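Universal stress protein (Archaeoglobus fulgidus, PDB 3LOQ) binds adenosine monophosphate and, as a member of the universal stress protein A family, probably takes part in stress responses, though its exact function is unknown. Local coordinates at residues V38-G43 against K161-V166; R172-Y177 against I250-I255; L201-V206 against V230-E235; I255-R260 against V283-C288. All coordinates share one frame; numbering follows the deposited sequence.

Contact 1: V38-G43 against K161-V166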
loop_
_atom_site.group_PDB
_atom_site.type_symbol
_atom_site.label_atom_id
_atom_site.label_comp_id
_atom_site.label_asym_id
_atom_site.label_seq_id
_atom_site.Cartn_x
_atom_site.Cartn_y
_atom_site.Cartn_z
ATOM N N VAL A 38 9.279 1.306 -4.959
ATOM C CA VAL A 38 8.049 1.396 -5.744
ATOM C C VAL A 38 8.380 1.519 -7.230
ATOM O O VAL A 38 7.640 1.024 -8.092
ATOM C CB VAL A 38 7.219 2.623 -5.345
ATOM C CG1 VAL A 38 5.770 2.442 -5.776
ATOM C CG2 VAL A 38 7.312 2.868 -3.843
ATOM N N LEU A 39 9.495 2.187 -7.527
ATOM C CA LEU A 39 9.853 2.491 -8.915
ATOM C C LEU A 39 10.214 1.244 -9.718
ATOM O O LEU A 39 10.203 1.267 -10.945
ATOM C CB LEU A 39 10.986 3.528 -8.977
ATOM C CG LEU A 39 10.620 4.854 -8.296
ATOM C CD1 LEU A 39 11.813 5.773 -8.206
ATOM C CD2 LEU A 39 9.480 5.538 -9.028
ATOM N N GLU A 40 10.522 0.150 -9.031
ATOM C CA GLU A 40 10.819 -1.095 -9.728
ATOM C C GLU A 40 9.548 -1.745 -10.285
ATOM O O GLU A 40 9.612 -2.658 -11.103
ATOM C CB GLU A 40 11.579 -2.056 -8.811
ATOM C CG GLU A 40 13.088 -1.824 -8.781
ATOM C CD GLU A 40 13.675 -1.848 -7.369
ATOM O OE1 GLU A 40 14.099 -2.929 -6.898
ATOM O OE2 GLU A 40 13.724 -0.772 -6.734
ATOM N N TYR A 41 8.389 -1.256 -9.853
ATOM C CA TYR A 41 7.125 -1.873 -10.222
ATOM C C TYR A 41 6.336 -1.032 -11.221
ATOM O O TYR A 41 5.153 -1.278 -11.450
ATOM C CB TYR A 41 6.285 -2.115 -8.965
ATOM C CG TYR A 41 6.860 -3.191 -8.065
ATOM C CD1 TYR A 41 7.780 -2.882 -7.071
ATOM C CD2 TYR A 41 6.497 -4.523 -8.231
ATOM C CE1 TYR A 41 8.313 -3.877 -6.257
ATOM C CE2 TYR A 41 7.012 -5.517 -7.417
ATOM C CZ TYR A 41 7.919 -5.194 -6.434
ATOM O OH TYR A 41 8.434 -6.196 -5.633
ATOM N N LEU A 42 6.980 -0.027 -11.803
ATOM C CA LEU A 42 6.273 0.860 -12.720
ATOM C C LEU A 42 5.553 0.107 -13.861
ATOM O O LEU A 42 4.434 0.473 -14.245
ATOM C CB LEU A 42 7.218 1.929 -13.267
ATOM C CG LEU A 42 7.593 3.016 -12.263
ATOM C CD1 LEU A 42 8.627 3.970 -12.843
ATOM C CD2 LEU A 42 6.352 3.776 -11.810
ATOM N N GLY A 43 6.178 -0.950 -14.386
ATOM C CA GLY A 43 5.553 -1.754 -15.433
ATOM C C GLY A 43 4.226 -2.345 -14.972
ATOM O O GLY A 43 3.219 -2.304 -15.690
ATOM N N LYS A 161 8.597 -2.768 -0.056
ATOM C CA LYS A 161 9.916 -2.832 0.598
ATOM C C LYS A 161 10.988 -3.541 -0.250
ATOM O O LYS A 161 12.182 -3.248 -0.121
ATOM C CB LYS A 161 9.830 -3.511 1.974
ATOM C CG LYS A 161 8.867 -2.828 2.936
ATOM C CD LYS A 161 9.060 -3.347 4.340
ATOM C CE LYS A 161 7.914 -4.239 4.753
ATOM N NZ LYS A 161 7.710 -5.461 3.942
ATOM N N HIS A 162 10.553 -4.470 -1.101
ATOM C CA HIS A 162 11.468 -5.311 -1.861
ATOM C C HIS A 162 11.002 -5.512 -3.296
ATOM O O HIS A 162 9.853 -5.215 -3.643
ATOM C CB HIS A 162 11.637 -6.668 -1.180
ATOM C CG HIS A 162 12.186 -6.575 0.208
ATOM N ND1 HIS A 162 13.415 -6.010 0.482
ATOM C CD2 HIS A 162 11.678 -6.965 1.400
ATOM C CE1 HIS A 162 13.638 -6.052 1.785
ATOM N NE2 HIS A 162 12.601 -6.631 2.363
ATOM N N ASP A 163 11.900 -6.040 -4.118
ATOM C CA ASP A 163 11.644 -6.183 -5.542
ATOM C C ASP A 163 11.463 -7.652 -5.947
ATOM O O ASP A 163 11.646 -8.027 -7.107
ATOM C CB ASP A 163 12.750 -5.488 -6.362
ATOM C CG ASP A 163 14.134 -6.161 -6.221
ATOM O OD1 ASP A 163 14.212 -7.353 -5.835
ATOM O OD2 ASP A 163 15.151 -5.490 -6.523
HETATM N N MSE A 164 11.090 -8.483 -4.983
HETATM C CA MSE A 164 10.982 -9.915 -5.239
HETATM C C MSE A 164 9.993 -10.293 -6.349
HETATM O O MSE A 164 10.140 -11.330 -6.994
HETATM C CB MSE A 164 10.647 -10.680 -3.955
HETATM C CG MSE A 164 10.689 -12.204 -4.137
HETATM SE SE MSE A 164 10.268 -13.231 -2.531
HETATM C CE MSE A 164 11.766 -12.643 -1.409
ATOM N N VAL A 165 8.974 -9.474 -6.577
ATOM C CA VAL A 165 7.953 -9.873 -7.542
ATOM C C VAL A 165 7.670 -8.850 -8.654
ATOM O O VAL A 165 6.529 -8.735 -9.120
ATOM C CB VAL A 165 6.643 -10.303 -6.832
ATOM C CG1 VAL A 165 6.853 -11.626 -6.111
ATOM C CG2 VAL A 165 6.163 -9.222 -5.861
ATOM N N VAL A 166 8.702 -8.131 -9.106
ATOM C CA VAL A 166 8.504 -7.187 -10.205
ATOM C C VAL A 166 8.076 -7.930 -11.467
ATOM O O VAL A 166 8.479 -9.075 -11.700
ATOM C CB VAL A 166 9.734 -6.301 -10.468
ATOM C CG1 VAL A 166 10.063 -5.479 -9.213
ATOM C CG2 VAL A 166 10.903 -7.146 -10.878
#

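Contact 2: R172-Y177 against I250-I255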
loop_
_atom_site.group_PDB
_atom_site.type_symbol
_atom_site.label_atom_id
_atom_site.label_comp_id
_atom_site.label_asym_id
_atom_site.label_seq_id
_atom_site.Cartn_x
_atom_site.Cartn_y
_atom_site.Cartn_z
ATOM N N ARG A 172 -0.638 -13.537 -8.426
ATOM C CA ARG A 172 -1.336 -14.308 -7.404
ATOM C C ARG A 172 -1.677 -13.354 -6.266
ATOM O O ARG A 172 -0.840 -13.022 -5.428
ATOM C CB ARG A 172 -0.473 -15.482 -6.901
ATOM C CG ARG A 172 -0.418 -16.729 -7.821
ATOM C CD ARG A 172 0.942 -17.475 -7.702
ATOM N NE ARG A 172 1.844 -17.088 -8.792
ATOM C CZ ARG A 172 3.115 -16.719 -8.650
ATOM N NH1 ARG A 172 3.687 -16.695 -7.454
ATOM N NH2 ARG A 172 3.823 -16.371 -9.717
ATOM N N VAL A 173 -2.904 -12.870 -6.266
ATOM C CA VAL A 173 -3.316 -11.911 -5.263
ATOM C C VAL A 173 -4.010 -12.620 -4.117
ATOM O O VAL A 173 -4.960 -13.366 -4.334
ATOM C CB VAL A 173 -4.244 -10.871 -5.867
ATOM C CG1 VAL A 173 -4.704 -9.872 -4.789
ATOM C CG2 VAL A 173 -3.528 -10.171 -7.019
ATOM N N LEU A 174 -3.498 -12.401 -2.908
ATOM C CA LEU A 174 -4.084 -12.931 -1.681
ATOM C C LEU A 174 -4.842 -11.834 -0.917
ATOM O O LEU A 174 -4.271 -10.800 -0.543
ATOM C CB LEU A 174 -2.993 -13.512 -0.777
ATOM C CG LEU A 174 -3.442 -13.997 0.608
ATOM C CD1 LEU A 174 -4.550 -15.065 0.556
ATOM C CD2 LEU A 174 -2.253 -14.501 1.393
ATOM N N VAL A 175 -6.124 -12.066 -0.678
ATOM C CA VAL A 175 -6.942 -11.093 0.029
ATOM C C VAL A 175 -7.274 -11.588 1.427
ATOM O O VAL A 175 -7.909 -12.620 1.600
ATOM C CB VAL A 175 -8.240 -10.777 -0.736
ATOM C CG1 VAL A 175 -9.018 -9.677 -0.027
ATOM C CG2 VAL A 175 -7.918 -10.370 -2.172
ATOM N N ALA A 176 -6.802 -10.866 2.429
ATOM C CA ALA A 176 -7.252 -11.111 3.787
ATOM C C ALA A 176 -8.668 -10.534 3.887
ATOM O O ALA A 176 -8.873 -9.336 3.687
ATOM C CB ALA A 176 -6.304 -10.445 4.772
ATOM N N TYR A 177 -9.653 -11.390 4.149
ATOM C CA TYR A 177 -11.041 -10.990 3.984
ATOM C C TYR A 177 -11.914 -11.348 5.184
ATOM O O TYR A 177 -12.024 -12.509 5.560
ATOM C CB TYR A 177 -11.617 -11.611 2.704
ATOM C CG TYR A 177 -13.041 -11.180 2.412
ATOM C CD1 TYR A 177 -13.311 -9.959 1.806
ATOM C CD2 TYR A 177 -14.113 -11.991 2.750
ATOM C CE1 TYR A 177 -14.620 -9.554 1.539
ATOM C CE2 TYR A 177 -15.433 -11.604 2.488
ATOM C CZ TYR A 177 -15.678 -10.391 1.884
ATOM O OH TYR A 177 -16.982 -10.022 1.627
ATOM N N ILE A 250 1.059 -20.524 -0.956
ATOM C CA ILE A 250 0.581 -20.441 -2.334
ATOM C C ILE A 250 1.441 -19.480 -3.154
ATOM O O ILE A 250 1.126 -19.171 -4.301
ATOM C CB ILE A 250 -0.836 -19.887 -2.384
ATOM C CG1 ILE A 250 -0.864 -18.503 -1.730
ATOM C CG2 ILE A 250 -1.826 -20.806 -1.686
ATOM C CD1 ILE A 250 -2.255 -17.997 -1.488
ATOM N N ASN A 251 2.522 -18.994 -2.560
ATOM C CA ASN A 251 3.352 -17.972 -3.203
ATOM C C ASN A 251 2.619 -16.756 -3.785
ATOM O O ASN A 251 2.859 -16.366 -4.922
ATOM C CB ASN A 251 4.258 -18.611 -4.249
ATOM C CG ASN A 251 5.474 -19.228 -3.626
ATOM O OD1 ASN A 251 6.381 -18.513 -3.167
ATOM N ND2 ASN A 251 5.492 -20.559 -3.554
ATOM N N ALA A 252 1.741 -16.149 -2.996
ATOM C CA ALA A 252 1.052 -14.951 -3.425
ATOM C C ALA A 252 2.076 -13.886 -3.806
ATOM O O ALA A 252 3.119 -13.772 -3.175
ATOM C CB ALA A 252 0.132 -14.440 -2.300
ATOM N N THR A 253 1.775 -13.097 -4.831
ATOM C CA THR A 253 2.665 -12.013 -5.263
ATOM C C THR A 253 2.342 -10.651 -4.603
ATOM O O THR A 253 3.144 -9.718 -4.644
ATOM C CB THR A 253 2.603 -11.867 -6.785
ATOM O OG1 THR A 253 1.237 -11.729 -7.193
ATOM C CG2 THR A 253 3.175 -13.113 -7.451
ATOM N N THR A 254 1.166 -10.534 -3.996
ATOM C CA THR A 254 0.838 -9.329 -3.250
ATOM C C THR A 254 -0.284 -9.679 -2.284
ATOM O O THR A 254 -0.998 -10.660 -2.491
ATOM C CB THR A 254 0.449 -8.167 -4.188
ATOM O OG1 THR A 254 0.305 -6.946 -3.446
ATOM C CG2 THR A 254 -0.844 -8.465 -4.895
ATOM N N ILE A 255 -0.410 -8.912 -1.209
ATOM C CA ILE A 255 -1.491 -9.122 -0.255
ATOM C C ILE A 255 -2.379 -7.887 -0.239
ATOM O O ILE A 255 -1.875 -6.771 -0.120
ATOM C CB ILE A 255 -0.953 -9.336 1.159
ATOM C CG1 ILE A 255 -0.176 -10.645 1.242
ATOM C CG2 ILE A 255 -2.103 -9.369 2.156
ATOM C CD1 ILE A 255 0.737 -10.731 2.471
#

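Contact 3: L201-V206 against V230-E235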
loop_
_atom_site.group_PDB
_atom_site.type_symbol
_atom_site.label_atom_id
_atom_site.label_comp_id
_atom_site.label_asym_id
_atom_site.label_seq_id
_atom_site.Cartn_x
_atom_site.Cartn_y
_atom_site.Cartn_z
ATOM N N LEU A 201 -6.908 -15.334 -7.959
ATOM C CA LEU A 201 -7.363 -14.662 -6.755
ATOM C C LEU A 201 -7.408 -15.658 -5.624
ATOM O O LEU A 201 -7.929 -16.759 -5.771
ATOM C CB LEU A 201 -8.751 -14.067 -6.974
ATOM C CG LEU A 201 -9.447 -13.426 -5.793
ATOM C CD1 LEU A 201 -8.638 -12.261 -5.258
ATOM C CD2 LEU A 201 -10.812 -12.969 -6.278
ATOM N N HIS A 202 -6.833 -15.268 -4.494
ATOM C CA HIS A 202 -6.836 -16.105 -3.312
ATOM C C HIS A 202 -7.431 -15.299 -2.185
ATOM O O HIS A 202 -7.114 -14.133 -2.032
ATOM C CB HIS A 202 -5.411 -16.544 -2.961
ATOM C CG HIS A 202 -4.934 -17.726 -3.746
ATOM N ND1 HIS A 202 -4.258 -17.606 -4.944
ATOM C CD2 HIS A 202 -5.050 -19.057 -3.510
ATOM C CE1 HIS A 202 -3.961 -18.807 -5.403
ATOM N NE2 HIS A 202 -4.433 -19.707 -4.555
ATOM N N ILE A 203 -8.306 -15.922 -1.410
ATOM C CA ILE A 203 -8.994 -15.250 -0.323
ATOM C C ILE A 203 -8.780 -16.052 0.948
ATOM O O ILE A 203 -9.077 -17.243 0.979
ATOM C CB ILE A 203 -10.499 -15.158 -0.608
ATOM C CG1 ILE A 203 -10.735 -14.453 -1.944
ATOM C CG2 ILE A 203 -11.222 -14.424 0.521
ATOM C CD1 ILE A 203 -12.168 -14.348 -2.326
ATOM N N ILE A 204 -8.224 -15.423 1.981
ATOM C CA ILE A 204 -8.123 -16.074 3.283
ATOM C C ILE A 204 -8.991 -15.383 4.335
ATOM O O ILE A 204 -8.988 -14.159 4.454
ATOM C CB ILE A 204 -6.664 -16.163 3.783
ATOM C CG1 ILE A 204 -6.610 -16.833 5.162
ATOM C CG2 ILE A 204 -6.008 -14.774 3.822
ATOM C CD1 ILE A 204 -5.189 -17.108 5.665
ATOM N N HIS A 205 -9.744 -16.163 5.097
ATOM C CA HIS A 205 -10.436 -15.601 6.253
ATOM C C HIS A 205 -9.990 -16.340 7.502
ATOM O O HIS A 205 -10.021 -17.569 7.550
ATOM C CB HIS A 205 -11.950 -15.694 6.096
ATOM C CG HIS A 205 -12.713 -15.367 7.344
ATOM N ND1 HIS A 205 -12.625 -14.141 7.969
ATOM C CD2 HIS A 205 -13.598 -16.092 8.063
ATOM C CE1 HIS A 205 -13.419 -14.130 9.029
ATOM N NE2 HIS A 205 -14.023 -15.304 9.105
ATOM N N VAL A 206 -9.560 -15.594 8.508
ATOM C CA VAL A 206 -9.102 -16.206 9.742
ATOM C C VAL A 206 -10.207 -16.127 10.773
ATOM O O VAL A 206 -10.783 -15.060 10.971
ATOM C CB VAL A 206 -7.908 -15.434 10.331
ATOM C CG1 VAL A 206 -7.368 -16.154 11.546
ATOM C CG2 VAL A 206 -6.822 -15.218 9.287
ATOM N N VAL A 230 -10.411 -18.400 -8.578
ATOM C CA VAL A 230 -10.425 -18.002 -7.185
ATOM C C VAL A 230 -10.273 -19.218 -6.278
ATOM O O VAL A 230 -10.801 -20.282 -6.562
ATOM C CB VAL A 230 -11.732 -17.273 -6.865
ATOM C CG1 VAL A 230 -12.915 -18.179 -7.161
ATOM C CG2 VAL A 230 -11.756 -16.828 -5.419
ATOM N N HIS A 231 -9.529 -19.065 -5.193
ATOM C CA HIS A 231 -9.411 -20.131 -4.207
ATOM C C HIS A 231 -9.599 -19.537 -2.829
ATOM O O HIS A 231 -8.945 -18.556 -2.465
ATOM C CB HIS A 231 -8.049 -20.805 -4.284
ATOM C CG HIS A 231 -7.739 -21.373 -5.629
ATOM N ND1 HIS A 231 -8.239 -22.588 -6.057
ATOM C CD2 HIS A 231 -6.990 -20.888 -6.649
ATOM C CE1 HIS A 231 -7.807 -22.828 -7.280
ATOM N NE2 HIS A 231 -7.046 -21.816 -7.663
ATOM N N VAL A 232 -10.488 -20.147 -2.061
ATOM C CA VAL A 232 -10.816 -19.641 -0.749
ATOM C C VAL A 232 -10.151 -20.475 0.344
ATOM O O VAL A 232 -10.136 -21.700 0.273
ATOM C CB VAL A 232 -12.340 -19.569 -0.585
ATOM C CG1 VAL A 232 -12.728 -19.695 0.865
ATOM C CG2 VAL A 232 -12.850 -18.263 -1.198
ATOM N N HIS A 233 -9.578 -19.803 1.340
ATOM C CA HIS A 233 -8.831 -20.478 2.392
ATOM C C HIS A 233 -9.365 -20.098 3.758
ATOM O O HIS A 233 -9.378 -18.926 4.118
ATOM C CB HIS A 233 -7.356 -20.112 2.301
ATOM C CG HIS A 233 -6.746 -20.412 0.969
ATOM N ND1 HIS A 233 -6.367 -21.682 0.592
ATOM C CD2 HIS A 233 -6.456 -19.608 -0.079
ATOM C CE1 HIS A 233 -5.863 -21.646 -0.628
ATOM N NE2 HIS A 233 -5.908 -20.399 -1.060
ATOM N N ILE A 234 -9.831 -21.090 4.504
ATOM C CA ILE A 234 -10.284 -20.867 5.872
ATOM C C ILE A 234 -9.162 -21.276 6.809
ATOM O O ILE A 234 -8.524 -22.315 6.624
ATOM C CB ILE A 234 -11.536 -21.682 6.205
ATOM C CG1 ILE A 234 -12.601 -21.496 5.115
ATOM C CG2 ILE A 234 -12.074 -21.281 7.575
ATOM C CD1 ILE A 234 -13.140 -20.092 5.031
ATOM N N GLU A 235 -8.893 -20.446 7.807
ATOM C CA GLU A 235 -7.740 -20.689 8.654
ATOM C C GLU A 235 -8.001 -20.232 10.066
ATOM O O GLU A 235 -8.839 -19.358 10.322
ATOM C CB GLU A 235 -6.500 -19.983 8.106
ATOM C CG GLU A 235 -6.101 -20.408 6.712
ATOM C CD GLU A 235 -5.637 -21.854 6.650
ATOM O OE1 GLU A 235 -5.438 -22.463 7.727
ATOM O OE2 GLU A 235 -5.464 -22.374 5.523
#

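Contact 4: I255-R260 against V283-C288. With ACT (acetate ion), chain I; ACT (acetate ion), chain K; ACT (acetate ion), chain H.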
loop_
_atom_site.group_PDB
_atom_site.type_symbol
_atom_site.label_atom_id
_atom_site.label_comp_id
_atom_site.label_asym_id
_atom_site.label_seq_id
_atom_site.Cartn_x
_atom_site.Cartn_y
_atom_site.Cartn_z
ATOM N N ILE A 255 -0.410 -8.912 -1.209
ATOM C CA ILE A 255 -1.491 -9.122 -0.255
ATOM C C ILE A 255 -2.379 -7.887 -0.239
ATOM O O ILE A 255 -1.875 -6.771 -0.120
ATOM C CB ILE A 255 -0.953 -9.336 1.159
ATOM C CG1 ILE A 255 -0.176 -10.645 1.242
ATOM C CG2 ILE A 255 -2.103 -9.369 2.156
ATOM C CD1 ILE A 255 0.737 -10.731 2.471
ATOM N N PHE A 256 -3.691 -8.078 -0.396
ATOM C CA PHE A 256 -4.635 -6.969 -0.306
ATOM C C PHE A 256 -5.376 -7.132 1.008
ATOM O O PHE A 256 -5.713 -8.256 1.399
ATOM C CB PHE A 256 -5.654 -6.989 -1.437
ATOM C CG PHE A 256 -5.146 -6.461 -2.751
ATOM C CD1 PHE A 256 -3.791 -6.367 -3.013
ATOM C CD2 PHE A 256 -6.046 -6.084 -3.747
ATOM C CE1 PHE A 256 -3.324 -5.889 -4.245
ATOM C CE2 PHE A 256 -5.594 -5.608 -4.975
ATOM C CZ PHE A 256 -4.226 -5.512 -5.221
HETATM N N MSE A 257 -5.640 -6.025 1.690
HETATM C CA MSE A 257 -6.411 -6.089 2.931
HETATM C C MSE A 257 -7.128 -4.768 3.204
HETATM O O MSE A 257 -6.890 -3.769 2.526
HETATM C CB MSE A 257 -5.506 -6.481 4.108
HETATM C CG MSE A 257 -4.390 -5.497 4.404
HETATM SE SE MSE A 257 -2.955 -6.267 5.518
HETATM C CE MSE A 257 -4.027 -7.110 6.915
ATOM N N GLY A 258 -8.012 -4.773 4.194
ATOM C CA GLY A 258 -8.723 -3.576 4.592
ATOM C C GLY A 258 -8.311 -3.122 5.973
ATOM O O GLY A 258 -7.841 -3.916 6.771
ATOM N N SER A 259 -8.491 -1.840 6.265
ATOM C CA SER A 259 -8.233 -1.333 7.606
ATOM C C SER A 259 -9.129 -0.161 7.930
ATOM O O SER A 259 -9.182 0.805 7.162
ATOM C CB SER A 259 -6.780 -0.874 7.746
ATOM O OG SER A 259 -6.596 -0.211 8.993
ATOM N N ARG A 260 -9.802 -0.225 9.079
ATOM C CA ARG A 260 -10.667 0.867 9.513
ATOM C C ARG A 260 -9.866 1.986 10.187
ATOM O O ARG A 260 -10.402 3.054 10.464
ATOM C CB ARG A 260 -11.758 0.360 10.451
ATOM C CG ARG A 260 -11.235 -0.087 11.783
ATOM C CD ARG A 260 -11.816 -1.421 12.175
ATOM N NE ARG A 260 -13.216 -1.321 12.566
ATOM C CZ ARG A 260 -14.125 -2.262 12.324
ATOM N NH1 ARG A 260 -13.783 -3.376 11.676
ATOM N NH2 ARG A 260 -15.383 -2.090 12.719
ATOM N N VAL A 283 6.388 -9.406 0.113
ATOM C CA VAL A 283 5.768 -8.837 -1.092
ATOM C C VAL A 283 4.975 -7.571 -0.768
ATOM O O VAL A 283 4.726 -7.263 0.398
ATOM C CB VAL A 283 4.853 -9.853 -1.852
ATOM C CG1 VAL A 283 5.642 -11.108 -2.245
ATOM C CG2 VAL A 283 3.589 -10.216 -1.022
ATOM N N PRO A 284 4.597 -6.810 -1.799
ATOM C CA PRO A 284 3.950 -5.541 -1.455
ATOM C C PRO A 284 2.548 -5.749 -0.865
ATOM O O PRO A 284 1.834 -6.672 -1.258
ATOM C CB PRO A 284 3.903 -4.796 -2.797
ATOM C CG PRO A 284 5.067 -5.440 -3.620
ATOM C CD PRO A 284 5.041 -6.871 -3.206
ATOM N N VAL A 285 2.176 -4.902 0.090
ATOM C CA VAL A 285 0.863 -4.982 0.721
ATOM C C VAL A 285 0.011 -3.751 0.407
ATOM O O VAL A 285 0.415 -2.613 0.659
ATOM C CB VAL A 285 0.993 -5.205 2.234
ATOM C CG1 VAL A 285 -0.390 -5.335 2.887
ATOM C CG2 VAL A 285 1.832 -6.456 2.482
ATOM N N PHE A 286 -1.166 -4.000 -0.165
ATOM C CA PHE A 286 -2.131 -2.960 -0.511
ATOM C C PHE A 286 -3.200 -2.916 0.588
ATOM O O PHE A 286 -3.810 -3.940 0.916
ATOM C CB PHE A 286 -2.757 -3.323 -1.858
ATOM C CG PHE A 286 -3.818 -2.370 -2.359
ATOM C CD1 PHE A 286 -3.471 -1.212 -3.049
ATOM C CD2 PHE A 286 -5.169 -2.682 -2.227
ATOM C CE1 PHE A 286 -4.443 -0.355 -3.549
ATOM C CE2 PHE A 286 -6.156 -1.832 -2.740
ATOM C CZ PHE A 286 -5.791 -0.671 -3.400
ATOM N N VAL A 287 -3.419 -1.736 1.158
ATOM C CA VAL A 287 -4.358 -1.582 2.263
ATOM C C VAL A 287 -5.464 -0.588 1.944
ATOM O O VAL A 287 -5.211 0.604 1.761
ATOM C CB VAL A 287 -3.668 -1.087 3.529
ATOM C CG1 VAL A 287 -4.714 -0.904 4.639
ATOM C CG2 VAL A 287 -2.581 -2.052 3.950
ATOM N N CYS A 288 -6.691 -1.090 1.897
ATOM C CA CYS A 288 -7.858 -0.308 1.505
ATOM C C CYS A 288 -8.384 0.428 2.723
ATOM O O CYS A 288 -8.511 -0.166 3.796
ATOM C CB CYS A 288 -8.937 -1.244 0.965
ATOM S SG CYS A 288 -9.916 -0.520 -0.299
HETATM C C ACT I . -10.414 -4.448 10.383
HETATM O O ACT I . -10.073 -5.399 11.127
HETATM O OXT ACT I . -11.449 -4.648 9.661
HETATM C CH3 ACT I . -9.598 -3.171 10.397
HETATM C C ACT K . -5.670 -4.084 10.395
HETATM O O ACT K . -5.414 -4.694 11.465
HETATM O OXT ACT K . -5.366 -2.851 10.373
HETATM C CH3 ACT K . -6.307 -4.808 9.225
HETATM C C ACT H . -8.777 -8.195 7.116
HETATM O O ACT H . -9.502 -9.226 6.943
HETATM O OXT ACT H . -8.967 -7.225 6.286
HETATM C CH3 ACT H . -7.729 -8.178 8.236
#

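Contact 1: V38-G43 against K161-V166
Tyr41 reaches from the start of its helix to the loop 161-166, its side chain crossing that of Val166 at about a right angle. CB leaves the backbone with CG anti to the carbonyl carbon (chi1 -69°), which carries the ring toward the loop. Val166 CG1 sits over one face, near the ring centre, a CH-pi contact in which that methyl stands 3.5 Å from the Tyr41 ring centroid. At the rim Tyr41 CE1 meets His162 O at 3.3 Å, and CE2 passes Val165 CG2 at 4.1 Å. The hydroxyl donates to His162 O, with OH and O 2.6 Å apart at the ring edge, and receives a weak bond from Val165 N, 3.5 Å from Tyr41 OH. Tyr41 is the N-cap residue of helix 42-47 in the AMP-binding Usp domain, while the loop leads from that domain's strand 157-160 to strand 172-176. Glu40 OE1 lies 2.8 Å from Asp163 OD2, the carboxylate planes 76° apart. Phe160 meets the Tyr41 ring obliquely, and Pro284 packs on Tyr41 and Val165.

Contact 2: R172-Y177 against I250-I255
Leu174 CB packs 3.6 Å from Ala252 CB, and its CD1 branch reaches toward Ile250 CD1. This is a parallel pairing of strands 172-176 and 254-258 in the alpha/beta fold of the second Usp unit, entered through a Schellman motif ending helix 239-249 with Asn251 as C-prime residue. Ile255 shares the Leu174 face. On the other face Val173 and Thr254 lie side by side, their CG2 methyls 3.8 Å apart. Leu174 N donates almost straight to Thr254 O (3.1 Å, 174° at the hydrogen). Toward the strand start Thr253 grips both backbone polar atoms of Arg172: Thr253 N gives to Arg172 O at 2.7 Å, and Arg172 N to Thr253 OG1 at 2.9 Å. That hydroxyl also bonds Leu169 O; that of Thr254 bonds Pro284 O. The Arg172 chain bends at chi2 and chi3, and Thr253 CG2 lies against one guanidinium face, toward its rim. Arg172 NH1 donates to Asn251 O at 2.7 Å, in the carbonyl plane though bent (139°) and 19° out of the guanidinium plane.

Contact 3: L201-V206 against V230-E235
Ile203 meets Val232 on the buried apolar face of this parallel pair, Ile203 CB lying 3.9 Å from Val232 CG2. Ile203 CD1 extends to Val230 CG2 at 4.0 Å, and Leu201 lies alongside Val230, pointing the same way. Five backbone hydrogen bonds run in register, from His231 N to Leu201 O through to Glu235 N to His205 O. The opposite face is more polar, with His231, His233 and Glu235 partly exposed. There His202, His231 and His233 form an aromatic cluster, CG of each lying beside its backbone N. The His202 and His231 rings are near parallel (29°) but slid apart, His202 NE2 3.5 Å from His231 CD2, whereas His202 CD2 meets His233 NE2 rim to rim. His231 NE2 bonds Glu229 OE2. Ile204 CD1 rests on Glu235 CG at 3.6 Å. Helix 213-225 completes the beta-alpha-beta unit and packs on Val230 and Ile234; helix 181-197 covers Leu201 and Ile203, helix 239-249 lies against Ile204 and Glu235, and strand 172-176 pairs with strand 200-206.

Contact 4: I255-R260 against V283-C288
Ile255 to Ser259 run parallel to Pro284 to Cys288, the short strand axes 4.6 Å apart at closest and inclined by 21°, with five backbone hydrogen bonds from Ile255 N to Pro284 O through to Ser259 N to Cys288 O. On one face Phe256 and Phe286 meet obliquely, ring planes at 39°. Phe286 CD2 stands over the centre of one Phe256 face, and Phe286 CB comes 3.4 Å from Phe256 CD1. Phe286 CG is anti to the backbone N whereas Phe256 CG lies beside it, and the paired residues present their rings at different tilts. On the other face selenomethionine Met257 lies alongside Val287, CG to CG2 3.9 Å; its nearly extended chi2 sets SE 3.8 Å from Val285 CG1, and the bend beyond SE turns CE aside. Val287 CG1 also touches Ser259 CB. Three acetates, probably from the crystallisation liquor, gather at the strand end: Ser259 OG bonds OXT of one at 3.2 Å and also pairs with Gly261 N, while Gly258 N and Arg260 NH1 make weak bonds to the others. Helix 273-280 packs on Ile255, Met257 and Val285, helix 181-197 packs on Phe256 and Cys288, and strand 172-176 flanks Phe256; strand 157-160 of the first Usp unit pairs antiparallel with strand 285-288, joining the sheets of the two units.

Contacts 2, 3 and 4 share one sheet: contact 3 is nested in the chain loop closed by contact 2, and Val175 N reaches His202 O at 2.7 Å between them. Contacts 2 and 4 both use strand 254-258 and share Ile255, with Leu174 O 2.8 Å from Phe256 N. Contact 1 joins this core from the first Usp unit, Val165 CG2 lying 3.7 Å from Pro284 CD of contact 4. Contacts 1 and 3 do not touch, their nearest atoms about 13 Å apart. No contact described here touches AMP: the side chains of Glu40 and Val287 are each about 12 Å from it, and that of His162 is about 8 Å from the side chain of Asn34, which binds it.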